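Adenylosuccinate lyase (Francisella tularensis subsp. tularensis SCHU S4, PDB 4EEI) probably catalyses two fumarate-releasing beta-eliminations of purine biosynthesis, splitting adenylosuccinate into AMP and fumarate and cleaving the succinyl-carboxamide intermediate on the way to IMP. Local coordinates at residues M137-H141 and G142-E146; A237-I240 and R241-R245. All coordinates share one frame; numbering follows the deposited sequence.

Contact 1: residues M137-H141 and G142-E146; sequences MGRSH and GMFAE. With AMP (adenosine monophosphate), chain O.
R139 and F144 form the non-hydrogen-bonded pair of a beta hairpin with a two-residue turn, their side chains running side by side and pointing the same way. The aliphatic CG of R139 meets the phenyl edge in its plane, and NE comes 3.5 Å from CE1 of F144, the guanidinium turned 57° from the ring. M137 crosses F144 at about a right angle: CG lies over one ring face, while bends at chi2 and chi3 (-54° and -55°) bring CE to CB of F144, 3.9 Å away. A flexible thioether suits that fold-back.

The backbone sets these side chains in place. S140 and M143, the hydrogen-bonded pair, close a type I' turn, S140 N to M143 O and M143 N to S140 O both 3.0 Å; G138 N to E146 O (2.8 Å) and A145 N to G138 O (2.9 Å) continue the pairing beyond R139 and F144. H141 and G142 fill the corners with positive phi, which glycine accepts readily. H141 completes an AMP site shared with K66, Q212, S306 and R310 of the second subunit, N6 giving its NE2 a weak hydrogen bond; E275 of the third subunit holds ND1. In the conformer modelled here, S140 OG hydrogen-bonds a bound succinate.

E300 of the second subunit, D247 of the third and helix 338-346 flank the hairpin, between the rest of its chain and two neighbours.

Contact 2: residues A237-I240 and R241-R245; sequences AVEI and RHLHR
V238 and H242, one helical turn apart, lie side by side and point the same way, CG1 of the valine 3.5 Å from NE2 of the imidazole. That methyl stands anti to the valine N (chi1 167°), which carries it forward along the helix to the histidine. The ring also leans on the backbone, its CD2 3.2 Å from V238 O. Valine methyl and imidazole thus share one side of the helix, the small branched side chain fitting close against the flat ring. There W298 of the second subunit meets the H242 ring edge-to-face, and W298 of the fourth stacks on it.

The segment belongs to the C-terminal turns of helix 217-244. Regular i to i+4 bonds hold it, R241 N to A237 O and H242 N to V238 O both 2.9 Å; the next, L243 N to E239 O, is slightly longer at 3.1 Å but just as straight. The bond from H244 N to I240 O, 2.9 Å with an N-H...O angle of 126°, is weak.

E239, partly exposed, makes the more open side. Its chain bends at chi2 (73°) and crosses L243 at a slant, OE2 lying 3.5 Å from CD1 of the leucine, whose apolar branch offers that oxygen no polar partner; K153 of the same chain supplies one, in a salt bridge to OE2.

Overall arrangement
From the N terminus, the chain leaves helix 94-131 and enters contact 1, where strands 135-140 and 143-149 reverse direction through a tight turn. Helix 151-173 follows the hairpin, and contact 2 comes much later, in the last turns of helix 217-244. The two are in series: each is closed locally, and neither encloses or crosses the other. In space their centres are about 14 Å apart, and they meet through packing of R139 NH1 against L243 CD2. The hairpin packs lightly against the C-terminal turns of helix 217-244 there, and both contacts touch the second and third subunits, so this junction belongs to the tetramer as well as to the chain.

Contact 1: residues M137-H141 and G142-E146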
loop_
_atom_site.group_PDB
_atom_site.type_symbol
_atom_site.label_atom_id
_atom_site.label_comp_id
_atom_site.label_asym_id
_atom_site.label_seq_id
_atom_site.Cartn_x
_atom_site.Cartn_y
_atom_site.Cartn_z
ATOM N N MET B 137 -29.794 18.045 8.257
ATOM C CA MET B 137 -30.108 17.170 7.131
ATOM C C MET B 137 -29.052 16.081 6.982
ATOM O O MET B 137 -27.861 16.374 6.778
ATOM C CB MET B 137 -30.204 17.957 5.818
ATOM C CG MET B 137 -31.433 18.833 5.687
ATOM S SD MET B 137 -32.952 17.895 5.954
ATOM C CE MET B 137 -32.741 16.598 4.732
ATOM N N GLY B 138 -29.480 14.826 7.096
ATOM C CA GLY B 138 -28.631 13.699 6.740
ATOM C C GLY B 138 -28.447 13.686 5.232
ATOM O O GLY B 138 -29.327 14.150 4.492
ATOM N N ARG B 139 -27.307 13.174 4.772
ATOM C CA ARG B 139 -26.974 13.208 3.356
ATOM C C ARG B 139 -26.398 11.880 2.898
ATOM O O ARG B 139 -25.475 11.336 3.517
ATOM C CB ARG B 139 -25.940 14.310 3.071
ATOM C CG ARG B 139 -26.472 15.758 3.149
ATOM C CD ARG B 139 -25.320 16.739 2.911
ATOM N NE ARG B 139 -25.651 18.143 3.202
ATOM C CZ ARG B 139 -25.608 18.685 4.420
ATOM N NH1 ARG B 139 -25.280 17.944 5.474
ATOM N NH2 ARG B 139 -25.898 19.968 4.588
ATOM N N SER B 140 -26.947 11.342 1.815
ATOM C CA SER B 140 -26.388 10.144 1.198
ATOM C C SER B 140 -26.064 10.469 -0.250
ATOM O O SER B 140 -26.874 11.074 -0.952
ATOM C CB SER B 140 -27.369 8.982 1.284
ATOM O OG SER B 140 -28.622 9.348 0.752
ATOM N N HIS B 141 -24.870 10.077 -0.679
ATOM C CA HIS B 141 -24.293 10.521 -1.954
ATOM C C HIS B 141 -24.169 12.052 -1.994
ATOM O O HIS B 141 -24.188 12.650 -3.073
ATOM C CB HIS B 141 -25.104 10.055 -3.169
ATOM C CG HIS B 141 -25.641 8.665 -3.047
ATOM N ND1 HIS B 141 -24.873 7.545 -3.278
ATOM C CD2 HIS B 141 -26.881 8.212 -2.728
ATOM C CE1 HIS B 141 -25.613 6.461 -3.108
ATOM N NE2 HIS B 141 -26.833 6.842 -2.765
ATOM N N GLY B 142 -24.061 12.678 -0.825
ATOM C CA GLY B 142 -24.019 14.136 -0.732
ATOM C C GLY B 142 -25.364 14.815 -0.945
ATOM O O GLY B 142 -25.460 16.049 -0.895
ATOM N N MET B 143 -26.397 14.016 -1.188
ATOM C CA MET B 143 -27.733 14.533 -1.460
ATOM C C MET B 143 -28.606 14.467 -0.214
ATOM O O MET B 143 -28.490 13.537 0.582
ATOM C CB MET B 143 -28.392 13.757 -2.603
ATOM C CG MET B 143 -27.491 13.531 -3.806
ATOM S SD MET B 143 -26.807 15.060 -4.468
ATOM C CE MET B 143 -28.299 15.911 -4.975
ATOM N N PHE B 144 -29.481 15.454 -0.045
ATOM C CA PHE B 144 -30.322 15.508 1.141
ATOM C C PHE B 144 -31.175 14.250 1.205
ATOM O O PHE B 144 -31.732 13.817 0.200
ATOM C CB PHE B 144 -31.251 16.723 1.083
ATOM C CG PHE B 144 -30.549 18.043 1.227
ATOM C CD1 PHE B 144 -29.333 18.133 1.880
ATOM C CD2 PHE B 144 -31.115 19.197 0.714
ATOM C CE1 PHE B 144 -28.692 19.349 2.015
ATOM C CE2 PHE B 144 -30.479 20.416 0.844
ATOM C CZ PHE B 144 -29.265 20.492 1.495
ATOM N N ALA B 145 -31.272 13.667 2.394
ATOM C CA ALA B 145 -32.085 12.476 2.591
ATOM C C ALA B 145 -33.183 12.739 3.613
ATOM O O ALA B 145 -34.303 13.098 3.260
ATOM C CB ALA B 145 -31.216 11.311 3.034
ATOM N N GLU B 146 -32.843 12.563 4.885
ATOM C CA GLU B 146 -33.770 12.809 5.978
ATOM C C GLU B 146 -33.061 13.530 7.115
ATOM O O GLU B 146 -31.848 13.403 7.280
ATOM C CB GLU B 146 -34.357 11.494 6.491
ATOM C CG GLU B 146 -35.290 10.797 5.515
ATOM C CD GLU B 146 -35.907 9.540 6.098
ATOM O OE1 GLU B 146 -35.514 9.143 7.214
ATOM O OE2 GLU B 146 -36.785 8.947 5.438
HETATM P P AMP O . -22.322 -0.487 -7.871
HETATM O O1P AMP O . -22.044 -1.176 -9.181
HETATM O O2P AMP O . -21.684 0.871 -7.734
HETATM O O3P AMP O . -22.168 -1.371 -6.659
HETATM O "O5'" AMP O . -23.900 -0.174 -7.921
HETATM C "C5'" AMP O . -24.591 0.273 -6.755
HETATM C "C4'" AMP O . -26.086 0.028 -6.925
HETATM O "O4'" AMP O . -26.793 0.473 -5.764
HETATM C "C3'" AMP O . -26.641 0.801 -8.110
HETATM O "O3'" AMP O . -27.458 -0.072 -8.890
HETATM C "C2'" AMP O . -27.500 1.889 -7.505
HETATM O "O2'" AMP O . -28.666 2.123 -8.296
HETATM C "C1'" AMP O . -27.869 1.333 -6.142
HETATM N N9 AMP O . -28.054 2.423 -5.155
HETATM C C8 AMP O . -28.186 3.730 -5.438
HETATM N N7 AMP O . -28.345 4.460 -4.308
HETATM C C5 AMP O . -28.317 3.606 -3.270
HETATM C C6 AMP O . -28.426 3.712 -1.797
HETATM N N6 AMP O . -28.603 4.911 -1.197
HETATM N N1 AMP O . -28.344 2.571 -1.080
HETATM C C2 AMP O . -28.169 1.373 -1.668
HETATM N N3 AMP O . -28.060 1.203 -2.997
HETATM C C4 AMP O . -28.126 2.263 -3.836
#

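Contact 2: residues A237-I240 and R241-R245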
loop_
_atom_site.group_PDB
_atom_site.type_symbol
_atom_site.label_atom_id
_atom_site.label_comp_id
_atom_site.label_asym_id
_atom_site.label_seq_id
_atom_site.Cartn_x
_atom_site.Cartn_y
_atom_site.Cartn_z
ATOM N N ALA B 237 -12.114 13.998 9.725
ATOM C CA ALA B 237 -11.553 15.216 9.143
ATOM C C ALA B 237 -12.356 15.613 7.894
ATOM O O ALA B 237 -12.671 16.787 7.685
ATOM C CB ALA B 237 -10.089 15.006 8.801
ATOM N N VAL B 238 -12.693 14.626 7.082
ATOM C CA VAL B 238 -13.427 14.871 5.844
ATOM C C VAL B 238 -14.839 15.366 6.147
ATOM O O VAL B 238 -15.363 16.262 5.472
ATOM C CB VAL B 238 -13.464 13.588 4.995
ATOM C CG1 VAL B 238 -14.487 13.698 3.860
ATOM C CG2 VAL B 238 -12.064 13.278 4.449
ATOM N N GLU B 239 -15.459 14.795 7.174
ATOM C CA GLU B 239 -16.766 15.274 7.606
ATOM C C GLU B 239 -16.707 16.756 7.970
ATOM O O GLU B 239 -17.554 17.550 7.548
ATOM C CB GLU B 239 -17.269 14.456 8.798
ATOM C CG GLU B 239 -18.602 14.938 9.370
ATOM C CD GLU B 239 -19.804 14.608 8.492
ATOM O OE1 GLU B 239 -19.716 13.665 7.680
ATOM O OE2 GLU B 239 -20.849 15.292 8.627
ATOM N N ILE B 240 -15.710 17.147 8.748
ATOM C CA ILE B 240 -15.616 18.557 9.116
ATOM C C ILE B 240 -15.343 19.432 7.882
ATOM O O ILE B 240 -15.935 20.511 7.740
ATOM C CB ILE B 240 -14.581 18.777 10.229
ATOM C CG1 ILE B 240 -15.090 18.142 11.524
ATOM C CG2 ILE B 240 -14.344 20.270 10.471
ATOM C CD1 ILE B 240 -14.009 17.912 12.566
ATOM N N ARG B 241 -14.479 18.962 6.985
ATOM C CA ARG B 241 -14.145 19.730 5.779
ATOM C C ARG B 241 -15.364 19.960 4.893
ATOM O O ARG B 241 -15.526 21.038 4.312
ATOM C CB ARG B 241 -13.031 19.036 4.986
ATOM C CG ARG B 241 -11.645 19.113 5.639
ATOM C CD ARG B 241 -10.682 18.109 4.998
ATOM N NE ARG B 241 -10.537 18.327 3.562
ATOM C CZ ARG B 241 -9.948 17.470 2.735
ATOM N NH1 ARG B 241 -9.447 16.335 3.202
ATOM N NH2 ARG B 241 -9.874 17.742 1.441
ATOM N N HIS B 242 -16.212 18.944 4.787
ATOM C CA HIS B 242 -17.481 19.053 4.059
ATOM C C HIS B 242 -18.401 20.097 4.682
ATOM O O HIS B 242 -18.972 20.934 3.989
ATOM C CB HIS B 242 -18.228 17.715 4.087
ATOM C CG HIS B 242 -17.764 16.729 3.071
ATOM N ND1 HIS B 242 -17.603 17.047 1.739
ATOM C CD2 HIS B 242 -17.480 15.403 3.179
ATOM C CE1 HIS B 242 -17.221 15.967 1.074
ATOM N NE2 HIS B 242 -17.133 14.963 1.933
ATOM N N LEU B 243 -18.562 20.024 5.998
ATOM C CA LEU B 243 -19.475 20.912 6.700
ATOM C C LEU B 243 -18.947 22.350 6.734
ATOM O O LEU B 243 -19.709 23.294 6.920
ATOM C CB LEU B 243 -19.729 20.398 8.125
ATOM C CG LEU B 243 -20.385 19.022 8.273
ATOM C CD1 LEU B 243 -20.366 18.617 9.733
ATOM C CD2 LEU B 243 -21.817 19.023 7.753
ATOM N N HIS B 244 -17.639 22.505 6.535
ATOM C CA HIS B 244 -16.976 23.804 6.626
ATOM C C HIS B 244 -17.043 24.563 5.289
ATOM O O HIS B 244 -16.876 25.774 5.253
ATOM C CB HIS B 244 -15.516 23.579 7.049
ATOM C CG HIS B 244 -14.831 24.789 7.604
ATOM N ND1 HIS B 244 -14.944 26.043 7.046
ATOM C CD2 HIS B 244 -13.990 24.923 8.659
ATOM C CE1 HIS B 244 -14.216 26.902 7.742
ATOM N NE2 HIS B 244 -13.619 26.241 8.721
ATOM N N ARG B 245 -17.302 23.859 4.187
ATOM C CA ARG B 245 -17.251 24.506 2.868
ATOM C C ARG B 245 -18.271 25.642 2.736
ATOM O O ARG B 245 -19.318 25.616 3.388
ATOM C CB ARG B 245 -17.392 23.476 1.729
ATOM C CG ARG B 245 -18.759 22.822 1.613
ATOM C CD ARG B 245 -18.833 21.859 0.419
ATOM N NE ARG B 245 -18.729 22.587 -0.844
ATOM C CZ ARG B 245 -18.076 22.152 -1.921
ATOM N NH1 ARG B 245 -17.461 20.974 -1.915
ATOM N NH2 ARG B 245 -18.032 22.907 -3.008
#